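Local coordinates for sulfite reductase [ferredoxin] (PDB 1ZJ8), which probably catalyses the ferredoxin-dependent six-electron reduction of sulfite to sulfide, using a siroheme and a [4Fe-4S] cluster, at residues A554-V557 / I558-E562. Sequence-based numbering, arbitrary orientation.
Sequences AQWV and IRAEE
W556 and A560 meet through their side chains four residues apart, near the C-terminal end of the short helix 553-559. The methyl CB of A560 comes in obliquely at the benzene-side rim of the indole, raised out of its plane, and lies 3.4 Å from CZ2 of W556, with CE2 of the same ring equally near. The CB of W556 points away from 558-562, but with CG anti to the backbone N and beside the carbonyl carbon (chi1 175°) the indole is brought round to R559 and A560. R559 approaches the same ring at its edge: NH2 of R559 lies close to the indole plane, 3.9 Å from CD1 of W556, and the guanidinium stands almost perpendicular to the ring, the planes 89° apart. The chief polar partner of that guanidinium is E551, in a salt bridge.

Backbone bonds tie the same residues together. The carbonyl O of W556 takes two amides: N of A560 at 3.3 Å, an i to i+4 bond that is nearly straight at 178°, and N of R559 at 3.2 Å, an i to i+3 bond reaching it from above the carbonyl plane. By A560 the backbone is extended, its CB still directed back at W556. This turn belongs to the C-terminal nitrite/sulfite reductase 4Fe-4S family domain and lies away from the siroheme and cluster sites.

Elsewhere the buried indole meets the ring of F543, from helix 532-545, and touches L565. E562 forms salt bridges to R520 and R523 of strand 520-528, and R520 also donates to O of V557.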
loop_
_atom_site.group_PDB
_atom_site.type_symbol
_atom_site.label_atom_id
_atom_site.label_comp_id
_atom_site.label_asym_id
_atom_site.label_seq_id
_atom_site.Cartn_x
_atom_site.Cartn_y
_atom_site.Cartn_z
ATOM N N ALA A 554 15.949 -7.238 -14.242
ATOM C CA ALA A 554 15.361 -6.131 -15.022
ATOM C C ALA A 554 16.224 -5.708 -16.220
ATOM O O ALA A 554 15.712 -5.174 -17.208
ATOM C CB ALA A 554 15.084 -4.929 -14.129
ATOM N N GLN A 555 17.527 -5.954 -16.139
ATOM C CA GLN A 555 18.432 -5.706 -17.260
ATOM C C GLN A 555 18.415 -6.811 -18.320
ATOM O O GLN A 555 18.402 -6.516 -19.504
ATOM C CB GLN A 555 19.851 -5.474 -16.757
ATOM C CG GLN A 555 20.005 -4.115 -16.108
ATOM C CD GLN A 555 21.337 -3.941 -15.428
ATOM O OE1 GLN A 555 22.322 -4.617 -15.761
ATOM N NE2 GLN A 555 21.379 -3.034 -14.455
ATOM N N TRP A 556 18.416 -8.073 -17.904
ATOM C CA TRP A 556 18.362 -9.195 -18.845
ATOM C C TRP A 556 17.067 -9.182 -19.693
ATOM O O TRP A 556 17.027 -9.668 -20.825
ATOM C CB TRP A 556 18.514 -10.507 -18.067
ATOM C CG TRP A 556 18.351 -11.688 -18.908
ATOM C CD1 TRP A 556 19.238 -12.165 -19.816
ATOM C CD2 TRP A 556 17.206 -12.541 -18.964
ATOM N NE1 TRP A 556 18.723 -13.279 -20.436
ATOM C CE2 TRP A 556 17.474 -13.533 -19.932
ATOM C CE3 TRP A 556 15.983 -12.573 -18.283
ATOM C CZ2 TRP A 556 16.559 -14.555 -20.240
ATOM C CZ3 TRP A 556 15.070 -13.583 -18.588
ATOM C CH2 TRP A 556 15.365 -14.560 -19.562
ATOM N N VAL A 557 16.023 -8.588 -19.131
ATOM C CA VAL A 557 14.726 -8.451 -19.770
ATOM C C VAL A 557 14.773 -7.457 -20.951
ATOM O O VAL A 557 13.887 -7.460 -21.814
ATOM C CB VAL A 557 13.683 -8.028 -18.681
ATOM C CG1 VAL A 557 12.359 -7.633 -19.266
ATOM C CG2 VAL A 557 13.484 -9.154 -17.700
ATOM N N ILE A 558 15.810 -6.624 -21.014
ATOM C CA ILE A 558 15.988 -5.759 -22.174
ATOM C C ILE A 558 16.223 -6.588 -23.449
ATOM O O ILE A 558 15.632 -6.294 -24.487
ATOM C CB ILE A 558 17.123 -4.701 -21.973
ATOM C CG1 ILE A 558 18.533 -5.373 -22.007
ATOM C CG2 ILE A 558 16.799 -3.831 -20.728
ATOM C CD1 ILE A 558 19.691 -4.606 -21.254
ATOM N N ARG A 559 17.025 -7.650 -23.362
ATOM C CA ARG A 559 17.615 -8.235 -24.564
ATOM C C ARG A 559 17.210 -9.665 -24.947
ATOM O O ARG A 559 17.141 -9.977 -26.136
ATOM C CB ARG A 559 19.138 -8.137 -24.470
ATOM C CG ARG A 559 19.746 -8.806 -23.255
ATOM C CD ARG A 559 21.102 -9.342 -23.612
ATOM N NE ARG A 559 21.645 -10.217 -22.585
ATOM C CZ ARG A 559 22.322 -9.811 -21.512
ATOM N NH1 ARG A 559 22.536 -8.512 -21.293
ATOM N NH2 ARG A 559 22.778 -10.722 -20.651
ATOM N N ALA A 560 16.960 -10.542 -23.984
ATOM C CA ALA A 560 16.672 -11.932 -24.341
ATOM C C ALA A 560 15.503 -12.028 -25.337
ATOM O O ALA A 560 14.621 -11.170 -25.367
ATOM C CB ALA A 560 16.401 -12.754 -23.099
ATOM N N GLU A 561 15.514 -13.066 -26.159
ATOM C CA GLU A 561 14.477 -13.226 -27.171
ATOM C C GLU A 561 13.110 -13.363 -26.498
ATOM O O GLU A 561 13.007 -13.832 -25.371
ATOM C CB GLU A 561 14.780 -14.436 -28.050
ATOM C CG GLU A 561 16.121 -14.350 -28.791
ATOM C CD GLU A 561 16.658 -15.718 -29.204
ATOM O OE1 GLU A 561 16.503 -16.697 -28.430
ATOM O OE2 GLU A 561 17.247 -15.813 -30.307
ATOM N N GLU A 562 12.065 -12.939 -27.194
ATOM C CA GLU A 562 10.704 -13.011 -26.666
ATOM C C GLU A 562 10.252 -14.429 -26.339
ATOM O O GLU A 562 9.327 -14.608 -25.555
ATOM C CB GLU A 562 9.724 -12.393 -27.668
ATOM C CG GLU A 562 8.704 -11.448 -27.047
ATOM C CD GLU A 562 8.664 -10.103 -27.755
ATOM O OE1 GLU A 562 8.931 -10.053 -28.981
ATOM O OE2 GLU A 562 8.376 -9.086 -27.085
#